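Side-chain contacts in maleylpyruvate isomerase (Ralstonia sp., PDB 2V6K), which catalyses the glutathione-dependent isomerisation of maleylpyruvate to fumarylpyruvate in the bacterial breakdown of naphthalene: residues Val33-Lys37 / Glu38-Lys42; Leu41-Ala44 / Phe45-Leu48; Asp104-Pro107 / Ile108-Arg112; Thr13-Arg16 / Leu17-Leu21. All blocks are in the same frame, centred on the assembly; numbering follows the deposited sequence.

Contact 1. Residues Val33-Lys37 / Glu38-Lys42; sequences VHLGK and EEHLK. With TGG (gamma-glutamyl-S-(1,2-dicarboxyethyl)cysteinylglycine), chain C.
Glu39 lies along the backbone of His34, five residues earlier: CB, CG, CD and OE1 follow that residue, while OE2 turns to a water. Its CB is 3.5 Å from His34 O, and CG stays beside the same carbonyl, 3.6 Å from His34 O. Next, Glu39 CD packs on His34 CB at 3.6 Å. At the tip, Glu39 OE1 accepts from His34 N at 2.9 Å; the N-H...O angle is nearly straight (170°), but the donor comes from above the carboxylate, 52° out of its plane. The other oxygen, OE2, accepts a hydrogen bond from a water that itself accepts one from Lys37 NZ, a water bridge rather than a direct salt bridge. The return bond, Glu39 N to His34 O at 3.0 Å, makes the link reciprocal: one residue grips both the N-H and the C=O of His34. Between them the chain reverses through a type I turn, Leu35 to Glu38.

His40 follows, its CG held between backbone N and carbonyl carbon (chi1 60°). Leu35 CD2 makes a CH-pi contact over one face, 3.7 Å from the centroid of the His40 ring, while Leu41 CG covers the opposite face. Clamped in this way, the ring presents an edge to the ligand, and His40 NE2 donates to the glycyl carboxylate oxygen OT3 at 2.9 Å. Leu35 CD1 meets the ligand sulfur SG2 at 3.3 Å. Glu38 sends its carboxylate to a salt bridge with Arg111. This folded loop after strand 29-32 forms part of the glutathione site in the thioredoxin-like domain of a zeta-class transferase.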
# COMPACT_ATOMS: atom_id res chain seq x y z
N VAL A 33 -5.10 -15.64 15.26
CA VAL A 33 -3.68 -15.91 15.15
C VAL A 33 -3.03 -14.94 16.12
O VAL A 33 -3.04 -13.72 15.90
CB VAL A 33 -3.17 -15.68 13.70
CG1 VAL A 33 -1.67 -15.93 13.61
CG2 VAL A 33 -3.92 -16.60 12.73
N HIS A 34 -2.51 -15.47 17.22
CA HIS A 34 -2.04 -14.63 18.32
C HIS A 34 -0.67 -14.04 18.02
O HIS A 34 0.36 -14.72 18.14
CB HIS A 34 -2.03 -15.40 19.64
CG HIS A 34 -2.04 -14.51 20.83
ND1 HIS A 34 -1.14 -13.48 21.00
CD2 HIS A 34 -2.85 -14.48 21.92
CE1 HIS A 34 -1.40 -12.85 22.13
NE2 HIS A 34 -2.43 -13.44 22.71
N LEU A 35 -0.65 -12.78 17.62
CA LEU A 35 0.59 -12.12 17.22
C LEU A 35 1.56 -11.91 18.37
O LEU A 35 2.77 -11.93 18.17
CB LEU A 35 0.29 -10.79 16.53
CG LEU A 35 -0.70 -10.84 15.37
CD1 LEU A 35 -0.89 -9.46 14.81
CD2 LEU A 35 -0.25 -11.80 14.28
N GLY A 36 1.02 -11.71 19.57
CA GLY A 36 1.87 -11.56 20.76
C GLY A 36 2.65 -12.83 21.06
O GLY A 36 3.81 -12.78 21.50
N LYS A 37 2.00 -13.98 20.84
CA LYS A 37 2.63 -15.29 20.98
C LYS A 37 3.41 -15.67 19.72
O LYS A 37 3.95 -16.77 19.63
CB LYS A 37 1.58 -16.36 21.25
CG LYS A 37 0.80 -16.19 22.55
CD LYS A 37 -0.18 -17.36 22.74
CE LYS A 37 -1.05 -17.20 23.96
NZ LYS A 37 -2.01 -18.34 24.06
N GLU A 38 3.44 -14.75 18.74
CA GLU A 38 4.14 -14.95 17.47
C GLU A 38 3.67 -16.19 16.70
O GLU A 38 4.44 -16.85 16.00
CB GLU A 38 5.67 -14.88 17.65
CG GLU A 38 6.10 -13.50 18.19
CD GLU A 38 7.60 -13.26 18.20
OE1 GLU A 38 8.38 -14.23 18.33
OE2 GLU A 38 8.01 -12.08 18.11
N GLU A 39 2.37 -16.46 16.81
CA GLU A 39 1.78 -17.59 16.10
C GLU A 39 1.87 -17.45 14.58
O GLU A 39 1.92 -18.45 13.86
CB GLU A 39 0.33 -17.81 16.53
CG GLU A 39 0.23 -18.35 17.96
CD GLU A 39 -1.19 -18.63 18.43
OE1 GLU A 39 -2.15 -18.28 17.72
OE2 GLU A 39 -1.33 -19.20 19.54
N HIS A 40 1.93 -16.20 14.11
CA HIS A 40 2.05 -15.95 12.68
C HIS A 40 3.42 -16.32 12.14
O HIS A 40 3.57 -16.50 10.93
CB HIS A 40 1.73 -14.49 12.37
CG HIS A 40 2.62 -13.49 13.05
ND1 HIS A 40 2.77 -13.44 14.42
CD2 HIS A 40 3.37 -12.48 12.54
CE1 HIS A 40 3.59 -12.45 14.73
NE2 HIS A 40 3.96 -11.85 13.61
N LEU A 41 4.40 -16.47 13.03
CA LEU A 41 5.77 -16.77 12.62
C LEU A 41 6.07 -18.27 12.66
O LEU A 41 7.20 -18.69 12.39
CB LEU A 41 6.78 -15.98 13.47
CG LEU A 41 6.62 -14.46 13.45
CD1 LEU A 41 7.65 -13.79 14.34
CD2 LEU A 41 6.71 -13.90 12.04
N LYS A 42 5.04 -19.06 12.96
CA LYS A 42 5.16 -20.52 12.98
C LYS A 42 4.91 -21.11 11.59
O LYS A 42 4.25 -20.49 10.76
CB LYS A 42 4.17 -21.13 13.97
CG LYS A 42 4.42 -20.77 15.41
CD LYS A 42 3.36 -21.36 16.31
CE LYS A 42 3.70 -21.14 17.77
NZ LYS A 42 2.63 -21.62 18.68
OC1 TGG C . -2.70 -5.10 4.31
CO1 TGG C . -2.09 -6.19 4.34
OT1 TGG C . -2.65 -7.30 4.46
CA1 TGG C . -0.59 -6.15 4.22
NN1 TGG C . -0.19 -5.09 3.30
CB1 TGG C . 0.06 -5.86 5.57
CG1 TGG C . -0.20 -6.99 6.56
CD1 TGG C . 0.64 -6.93 7.82
OE1 TGG C . 1.35 -5.73 8.03
NN2 TGG C . -0.15 -7.27 8.96
CA2 TGG C . 0.24 -6.97 10.31
CO2 TGG C . 1.18 -8.12 10.67
OC2 TGG C . 0.55 -9.37 10.76
NN3 TGG C . 2.11 -7.84 11.72
CA3 TGG C . 2.89 -8.92 12.29
CO3 TGG C . 4.32 -8.49 12.42
OC3 TGG C . 4.65 -7.35 12.05
OT3 TGG C . 5.12 -9.32 12.92
CB2 TGG C . -1.08 -6.88 11.04
SG2 TGG C . -1.00 -6.82 12.79
CD2 TGG C . -0.29 -5.29 13.32
CE2 TGG C . -1.28 -4.17 13.10
OE2 TGG C . -1.86 -3.64 14.08
OF2 TGG C . -1.51 -3.79 11.93
CF2 TGG C . 0.04 -5.52 14.79
CH2 TGG C . 0.84 -4.41 15.43
OI2 TGG C . 1.40 -3.57 14.70
OJ2 TGG C . 0.88 -4.37 16.68
O HOH W 1 -3.00 -19.34 21.63
O HOH W 2 3.34 -19.45 20.29

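Contact 2. Residues Leu41-Ala44 / Phe45-Leu48; sequences LKDA and FKAL
Phe45 and Asp43 bring the flat side groups, and neither turns a ring or carboxylate face onto a partner across this contact. Phe45 touches through CB, 3.7 Å from Ala44 C, and with CG anti to its backbone N (chi1 -169°) the ring leaves the helix for Tyr6, Val33, His40 and Val54. The Asp43 carboxylate lies alongside the extended Lys46 chain, both pointing the same way; the nearest approach is Asp43 OD1 to Lys46 CD at 4.2 Å. Their charged ends remain further apart, with Asp43 OD1 5.1 Å from Lys46 NZ, which is too long for a salt bridge.

The flat peptide groups do the bonding. Lys42 holds the N-cap position, and Lys46 N donates to Lys42 O at 3.1 Å. The same carbonyl takes a weak second bond from Phe45 N. One step on, Ala47 N reaches Asp43 O at 3.0 Å. Ala47 CB rests 3.6 Å from Ala44 O.

The first turn of helix 43-48 is therefore held by main-chain bonds, while the acid and base on its solvent side are likely to attract each other only weakly; the chemistry is that of a surface helix whose buried residue here, Phe45, packs on strand 4-7 and the glutathione-site loop, with Leu48 also on Tyr6.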
# COMPACT_ATOMS: atom_id res chain seq x y z
N LEU A 41 4.40 -16.47 13.03
CA LEU A 41 5.77 -16.77 12.62
C LEU A 41 6.07 -18.27 12.66
O LEU A 41 7.20 -18.69 12.39
CB LEU A 41 6.78 -15.98 13.47
CG LEU A 41 6.62 -14.46 13.45
CD1 LEU A 41 7.65 -13.79 14.34
CD2 LEU A 41 6.71 -13.90 12.04
N LYS A 42 5.04 -19.06 12.96
CA LYS A 42 5.16 -20.52 12.98
C LYS A 42 4.91 -21.11 11.59
O LYS A 42 4.25 -20.49 10.76
CB LYS A 42 4.17 -21.13 13.97
CG LYS A 42 4.42 -20.77 15.41
CD LYS A 42 3.36 -21.36 16.31
CE LYS A 42 3.70 -21.14 17.77
NZ LYS A 42 2.63 -21.62 18.68
N ASP A 43 5.44 -22.31 11.36
CA ASP A 43 5.31 -22.97 10.06
C ASP A 43 3.86 -23.25 9.66
O ASP A 43 3.53 -23.22 8.48
CB ASP A 43 6.14 -24.26 10.01
CG ASP A 43 7.62 -24.00 9.79
OD1 ASP A 43 7.99 -22.88 9.39
OD2 ASP A 43 8.42 -24.94 10.00
N ALA A 44 3.01 -23.51 10.65
CA ALA A 44 1.59 -23.76 10.38
C ALA A 44 0.93 -22.57 9.69
O ALA A 44 0.17 -22.75 8.74
CB ALA A 44 0.85 -24.12 11.66
N PHE A 45 1.22 -21.36 10.15
CA PHE A 45 0.68 -20.19 9.47
C PHE A 45 1.39 -19.90 8.15
O PHE A 45 0.75 -19.45 7.19
CB PHE A 45 0.67 -18.95 10.37
CG PHE A 45 -0.13 -17.82 9.79
CD1 PHE A 45 -1.50 -17.94 9.60
CD2 PHE A 45 0.50 -16.64 9.40
CE1 PHE A 45 -2.24 -16.90 9.04
CE2 PHE A 45 -0.23 -15.60 8.84
CZ PHE A 45 -1.60 -15.73 8.66
N LYS A 46 2.69 -20.18 8.07
CA LYS A 46 3.44 -20.01 6.83
C LYS A 46 2.84 -20.84 5.69
O LYS A 46 2.80 -20.40 4.54
CB LYS A 46 4.91 -20.37 7.03
CG LYS A 46 5.83 -19.94 5.89
CD LYS A 46 7.27 -20.27 6.21
CE LYS A 46 8.21 -19.74 5.14
NZ LYS A 46 9.63 -20.03 5.50
N ALA A 47 2.35 -22.04 6.02
CA ALA A 47 1.71 -22.92 5.05
C ALA A 47 0.46 -22.28 4.44
O ALA A 47 0.12 -22.56 3.29
CB ALA A 47 1.37 -24.26 5.69
N LEU A 48 -0.22 -21.44 5.22
CA LEU A 48 -1.40 -20.73 4.74
C LEU A 48 -1.00 -19.47 3.98
O LEU A 48 -1.51 -19.20 2.89
CB LEU A 48 -2.33 -20.37 5.91
CG LEU A 48 -2.94 -21.53 6.70
CD1 LEU A 48 -3.44 -21.05 8.05
CD2 LEU A 48 -4.05 -22.23 5.92

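Contact 3. Residues Asp104-Pro107 / Ile108-Arg112; sequences DIHP and INNRR. With TGG (gamma-glutamyl-S-(1,2-dicarboxyethyl)cysteinylglycine), chain C; TGG (gamma-glutamyl-S-(1,2-dicarboxyethyl)cysteinylglycine), chain F.
Ile108 and Asn109 close back on the residues before them through two backbone hydrogen bonds. Ile108 N donates to Ile105 O at 3.1 Å and Asn109 N to His106 O at 3.2 Å. Side-chain carbons pack against backbone carbonyl oxygens: Ile108 CG1 sits 3.5 Å from Ile105 O, and Asn110 CB rests on Pro107 O.

Water forms the second kind of link. A single molecule donates to Pro107 O and accepts from Asn110 ND2 and Arg112 NH2, tying the turn to Arg112 at the start of helix 111-121.

Ligand bonds are the third. His106 NE2 donates a hydrogen bond to OF2, in the dicarboxyethyl group, at 2.7 Å. The Asn110 side chain, swung anti to its backbone N (chi1 -175°), offers OD1 to ligand NN3 at 2.9 Å. Arg112 N donates to the glycyl oxygen OC3 at 2.9 Å. Arg111 N makes a weak bond to OI2. At the far end Asp104 OD1 accepts from the amino nitrogen NN1 of the ligand bound to the second subunit at 2.9 Å; OD2 takes a weak bond from NN1 and is also bonded to Gln66 and Gln51 of that subunit.

One short turn thus serves two sites: it meets one ligand's carboxylates with N-H donors and its amide NN3 with the Asn110 carbonyl oxygen, and supplies the other with a buried carboxylate that would probably stabilise a charged amino group across the dimer interface.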
# COMPACT_ATOMS: atom_id res chain seq x y z
N ASP A 104 1.33 4.39 3.27
CA ASP A 104 2.24 5.41 3.79
C ASP A 104 2.14 5.67 5.28
O ASP A 104 2.88 6.51 5.81
CB ASP A 104 2.08 6.72 3.00
CG ASP A 104 2.27 6.53 1.51
OD1 ASP A 104 2.95 5.57 1.08
OD2 ASP A 104 1.70 7.36 0.77
N ILE A 105 1.23 4.98 5.96
CA ILE A 105 1.17 5.05 7.42
C ILE A 105 1.29 3.67 8.05
O ILE A 105 2.28 3.37 8.73
CB ILE A 105 -0.11 5.74 7.96
CG1 ILE A 105 -0.35 7.10 7.30
CG2 ILE A 105 0.01 5.91 9.47
CD1 ILE A 105 -1.68 7.74 7.69
N HIS A 106 0.28 2.83 7.82
CA HIS A 106 0.21 1.56 8.52
C HIS A 106 1.50 0.72 8.49
O HIS A 106 1.95 0.23 9.53
CB HIS A 106 -0.98 0.70 8.05
CG HIS A 106 -0.85 -0.70 8.53
ND1 HIS A 106 -0.18 -1.67 7.80
CD2 HIS A 106 -1.15 -1.27 9.72
CE1 HIS A 106 -0.11 -2.78 8.52
NE2 HIS A 106 -0.70 -2.56 9.68
N PRO A 107 2.08 0.50 7.29
CA PRO A 107 3.23 -0.42 7.26
C PRO A 107 4.43 0.06 8.05
O PRO A 107 5.23 -0.75 8.51
CB PRO A 107 3.57 -0.50 5.76
CG PRO A 107 2.26 -0.16 5.08
CD PRO A 107 1.69 0.93 5.94
N ILE A 108 4.55 1.38 8.20
CA ILE A 108 5.73 1.96 8.84
C ILE A 108 5.72 1.71 10.35
O ILE A 108 6.79 1.69 10.99
CB ILE A 108 5.81 3.49 8.61
CG1 ILE A 108 5.39 3.90 7.19
CG2 ILE A 108 7.21 4.00 8.92
CD1 ILE A 108 6.23 3.30 6.10
N ASN A 109 4.53 1.53 10.91
CA ASN A 109 4.37 1.38 12.36
C ASN A 109 4.03 -0.04 12.79
O ASN A 109 3.75 -0.30 13.96
CB ASN A 109 3.29 2.33 12.87
CG ASN A 109 3.67 3.78 12.69
OD1 ASN A 109 4.84 4.12 12.48
ND2 ASN A 109 2.67 4.65 12.78
N ASN A 110 4.08 -0.96 11.83
CA ASN A 110 3.73 -2.36 12.06
C ASN A 110 4.68 -3.00 13.06
O ASN A 110 5.84 -2.60 13.16
CB ASN A 110 3.78 -3.04 10.69
CG ASN A 110 3.33 -4.49 10.70
OD1 ASN A 110 2.53 -4.93 11.54
ND2 ASN A 110 3.84 -5.24 9.74
N ARG A 111 4.19 -4.01 13.77
CA ARG A 111 4.93 -4.67 14.84
C ARG A 111 6.37 -5.00 14.48
O ARG A 111 7.30 -4.67 15.24
CB ARG A 111 4.18 -5.94 15.28
CG ARG A 111 4.84 -6.74 16.40
CD ARG A 111 4.13 -8.08 16.62
NE ARG A 111 4.46 -8.72 17.90
CZ ARG A 111 5.52 -9.48 18.13
NH1 ARG A 111 6.43 -9.70 17.19
NH2 ARG A 111 5.69 -10.02 19.33
N ARG A 112 6.58 -5.64 13.33
CA ARG A 112 7.93 -6.08 12.95
C ARG A 112 8.90 -4.90 12.82
O ARG A 112 10.10 -5.04 13.09
CB ARG A 112 7.90 -6.88 11.64
CG ARG A 112 7.42 -6.06 10.45
CD ARG A 112 7.17 -6.86 9.19
NE ARG A 112 6.92 -5.90 8.11
CZ ARG A 112 7.28 -6.05 6.84
NH1 ARG A 112 7.82 -7.18 6.40
NH2 ARG A 112 7.04 -5.05 6.00
OC1 TGG C . -2.70 -5.10 4.31
CO1 TGG C . -2.09 -6.19 4.34
OT1 TGG C . -2.65 -7.30 4.46
CA1 TGG C . -0.59 -6.15 4.22
NN1 TGG C . -0.19 -5.09 3.30
CB1 TGG C . 0.06 -5.86 5.57
CG1 TGG C . -0.20 -6.99 6.56
CD1 TGG C . 0.64 -6.93 7.82
OE1 TGG C . 1.35 -5.73 8.03
NN2 TGG C . -0.15 -7.27 8.96
CA2 TGG C . 0.24 -6.97 10.31
CO2 TGG C . 1.18 -8.12 10.67
OC2 TGG C . 0.55 -9.37 10.76
NN3 TGG C . 2.11 -7.84 11.72
CA3 TGG C . 2.89 -8.92 12.29
CO3 TGG C . 4.32 -8.49 12.42
OC3 TGG C . 4.65 -7.35 12.05
OT3 TGG C . 5.12 -9.32 12.92
CB2 TGG C . -1.08 -6.88 11.04
SG2 TGG C . -1.00 -6.82 12.79
CD2 TGG C . -0.29 -5.29 13.32
CE2 TGG C . -1.28 -4.17 13.10
OE2 TGG C . -1.86 -3.64 14.08
OF2 TGG C . -1.51 -3.79 11.93
CF2 TGG C . 0.04 -5.52 14.79
CH2 TGG C . 0.84 -4.41 15.43
OI2 TGG C . 1.40 -3.57 14.70
OJ2 TGG C . 0.88 -4.37 16.68
OC1 TGG F . 2.81 5.13 -4.23
CO1 TGG F . 2.65 6.30 -3.84
OT1 TGG F . 2.46 7.26 -4.62
CA1 TGG F . 2.69 6.57 -2.37
NN1 TGG F . 2.05 5.47 -1.67
CB1 TGG F . 4.13 6.70 -1.87
CG1 TGG F . 4.81 7.92 -2.48
CD1 TGG F . 6.14 8.28 -1.83
OE1 TGG F . 6.65 7.31 -0.95
NN2 TGG F . 7.09 8.65 -2.84
CA2 TGG F . 8.51 8.71 -2.60
CO2 TGG F . 8.69 10.07 -1.95
OC2 TGG F . 8.47 11.16 -2.82
NN3 TGG F . 9.86 10.21 -1.14
CA3 TGG F . 10.30 11.51 -0.69
CO3 TGG F . 10.66 11.44 0.76
OC3 TGG F . 10.59 10.34 1.36
OT3 TGG F . 11.01 12.51 1.31
CB2 TGG F . 9.11 8.49 -3.98
SG2 TGG F . 10.83 8.76 -4.16
CD2 TGG F . 11.74 7.55 -3.25
CE2 TGG F . 11.68 6.22 -3.95
OE2 TGG F . 12.69 5.76 -4.53
OF2 TGG F . 10.61 5.57 -3.94
CF2 TGG F . 13.15 8.13 -3.19
CH2 TGG F . 14.09 7.35 -2.30
OI2 TGG F . 13.63 6.54 -1.47
OJ2 TGG F . 15.32 7.55 -2.44
O HOH W 3 5.31 -3.42 7.72

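Contact 4. Residues Thr13-Arg16 / Leu17-Leu21; sequences TSHR and LRIAL. With TGG (gamma-glutamyl-S-(1,2-dicarboxyethyl)cysteinylglycine), chain C.
Helix 12-24 is the helix of the beta-alpha-beta unit 4-7, 12-24, 29-32 in the thioredoxin-like domain, and on it Ser14 and His15 lie beneath the guanidinium of Arg18. The main chain is regularly bonded: Arg18 N reaches Ser14 O at 2.8 Å, and Ile19 N reaches His15 O at 3.0 Å. A bend at chi3 (-54°) folds Arg18 back along the helix, so that His15 CA stands 3.5 Å above one face of its guanidinium plane and Arg18 NH1 comes 3.5 Å from Ser14 CB. Arg18 NE, NH1 and NH2 donate to the carbonyls of Ala205, Phe8 and Trp9 respectively, which would restrict the group's rotation.

The His15 ring also meets Ile19, with CD2 3.7 Å from Ile19 CD1, on the side covered by Pro171 of helix 164-178. Leu17 packs on Ile70 and Leu74 of helix 67-77.

The N-terminal end of the helix faces the ligand. Thr13 OG1, hydrogen-bonded to Val54 O, lies 3.1 Å from ligand CB2. Arg16 NH1 bonds Ser67 OG and is 3.4 Å from the gamma-glutamyl carboxylate oxygen OC1, while Thr13 CG2 sits 3.6 Å above one face of the Arg16 guanidinium.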
# COMPACT_ATOMS: atom_id res chain seq x y z
N THR A 13 -4.80 -4.01 10.15
CA THR A 13 -5.19 -4.60 8.88
C THR A 13 -6.31 -5.62 9.07
O THR A 13 -7.15 -5.79 8.19
CB THR A 13 -4.02 -5.27 8.16
OG1 THR A 13 -3.38 -6.17 9.07
CG2 THR A 13 -3.01 -4.23 7.67
N SER A 14 -6.32 -6.31 10.21
CA SER A 14 -7.43 -7.21 10.52
C SER A 14 -8.72 -6.42 10.70
O SER A 14 -9.76 -6.78 10.15
CB SER A 14 -7.15 -7.99 11.80
OG SER A 14 -6.03 -8.86 11.65
N HIS A 15 -8.64 -5.36 11.49
CA HIS A 15 -9.75 -4.44 11.76
C HIS A 15 -10.30 -3.88 10.44
O HIS A 15 -11.52 -3.89 10.22
CB HIS A 15 -9.20 -3.35 12.69
CG HIS A 15 -10.20 -2.36 13.19
ND1 HIS A 15 -9.83 -1.31 14.00
CD2 HIS A 15 -11.54 -2.24 13.01
CE1 HIS A 15 -10.89 -0.58 14.29
NE2 HIS A 15 -11.94 -1.13 13.71
N ARG A 16 -9.40 -3.43 9.57
CA ARG A 16 -9.73 -2.91 8.24
C ARG A 16 -10.59 -3.90 7.45
O ARG A 16 -11.65 -3.54 6.91
CB ARG A 16 -8.41 -2.62 7.51
CG ARG A 16 -8.51 -2.00 6.12
CD ARG A 16 -7.18 -2.15 5.41
NE ARG A 16 -6.13 -1.37 6.07
CZ ARG A 16 -4.84 -1.42 5.75
NH1 ARG A 16 -4.42 -2.25 4.79
NH2 ARG A 16 -3.97 -0.65 6.38
N LEU A 17 -10.14 -5.15 7.39
CA LEU A 17 -10.87 -6.17 6.65
C LEU A 17 -12.17 -6.56 7.34
O LEU A 17 -13.19 -6.79 6.66
CB LEU A 17 -9.97 -7.38 6.39
CG LEU A 17 -10.59 -8.57 5.65
CD1 LEU A 17 -11.26 -8.13 4.34
CD2 LEU A 17 -9.54 -9.61 5.36
N ARG A 18 -12.17 -6.62 8.67
CA ARG A 18 -13.40 -6.93 9.39
C ARG A 18 -14.49 -5.90 9.09
O ARG A 18 -15.65 -6.27 8.94
CB ARG A 18 -13.17 -7.03 10.90
CG ARG A 18 -12.39 -8.26 11.33
CD ARG A 18 -12.35 -8.43 12.85
NE ARG A 18 -11.86 -7.27 13.60
CZ ARG A 18 -10.67 -7.17 14.19
NH1 ARG A 18 -9.78 -8.16 14.10
NH2 ARG A 18 -10.36 -6.07 14.86
N ILE A 19 -14.11 -4.63 9.00
CA ILE A 19 -15.10 -3.59 8.68
C ILE A 19 -15.72 -3.87 7.31
O ILE A 19 -16.94 -3.84 7.17
CB ILE A 19 -14.51 -2.16 8.70
CG1 ILE A 19 -14.00 -1.79 10.10
CG2 ILE A 19 -15.56 -1.15 8.25
CD1 ILE A 19 -13.07 -0.58 10.12
N ALA A 20 -14.88 -4.15 6.32
CA ALA A 20 -15.37 -4.40 4.96
C ALA A 20 -16.28 -5.62 4.91
O ALA A 20 -17.36 -5.58 4.30
CB ALA A 20 -14.20 -4.56 4.00
N LEU A 21 -15.88 -6.71 5.56
CA LEU A 21 -16.71 -7.92 5.63
C LEU A 21 -18.05 -7.62 6.27
O LEU A 21 -19.08 -8.07 5.77
CB LEU A 21 -15.99 -9.04 6.38
CG LEU A 21 -14.82 -9.70 5.65
CD1 LEU A 21 -13.92 -10.41 6.63
CD2 LEU A 21 -15.33 -10.68 4.60
OC1 TGG C . -2.70 -5.10 4.31
CO1 TGG C . -2.09 -6.19 4.34
OT1 TGG C . -2.65 -7.30 4.46
CA1 TGG C . -0.59 -6.15 4.22
NN1 TGG C . -0.19 -5.09 3.30
CB1 TGG C . 0.06 -5.86 5.57
CG1 TGG C . -0.20 -6.99 6.56
CD1 TGG C . 0.64 -6.93 7.82
OE1 TGG C . 1.35 -5.73 8.03
NN2 TGG C . -0.15 -7.27 8.96
CA2 TGG C . 0.24 -6.97 10.31
CO2 TGG C . 1.18 -8.12 10.67
OC2 TGG C . 0.55 -9.37 10.76
NN3 TGG C . 2.11 -7.84 11.72
CA3 TGG C . 2.89 -8.92 12.29
CO3 TGG C . 4.32 -8.49 12.42
OC3 TGG C . 4.65 -7.35 12.05
OT3 TGG C . 5.12 -9.32 12.92
CB2 TGG C . -1.08 -6.88 11.04
SG2 TGG C . -1.00 -6.82 12.79
CD2 TGG C . -0.29 -5.29 13.32
CE2 TGG C . -1.28 -4.17 13.10
OE2 TGG C . -1.86 -3.64 14.08
OF2 TGG C . -1.51 -3.79 11.93
CF2 TGG C . 0.04 -5.52 14.79
CH2 TGG C . 0.84 -4.41 15.43
OI2 TGG C . 1.40 -3.57 14.70
OJ2 TGG C . 0.88 -4.37 16.68

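Contacts 3 and 4 are buried, contact 1 is partly buried and contact 2 lies at the surface. Main-chain bonds hold contact 2; contacts 1 and 3 add polar bonds to the ligand, and contact 4 buries an arginine whose nitrogens meet carbonyls. Contacts 1 and 2 share Leu41 and Lys42, with the Phe45 ring of contact 2 packing against His40 and Val33 of contact 1. Contacts 1, 3 and 4 all touch the same ligand: 1 and 4 come from the N-terminal domain, 3 from the C-terminal one. A salt bridge, Glu38 to Arg111, joins 1 to 3, whereas 3 meets 4 by packing of His106 on Thr13 and Arg16. Contact 3 alone reaches the second subunit.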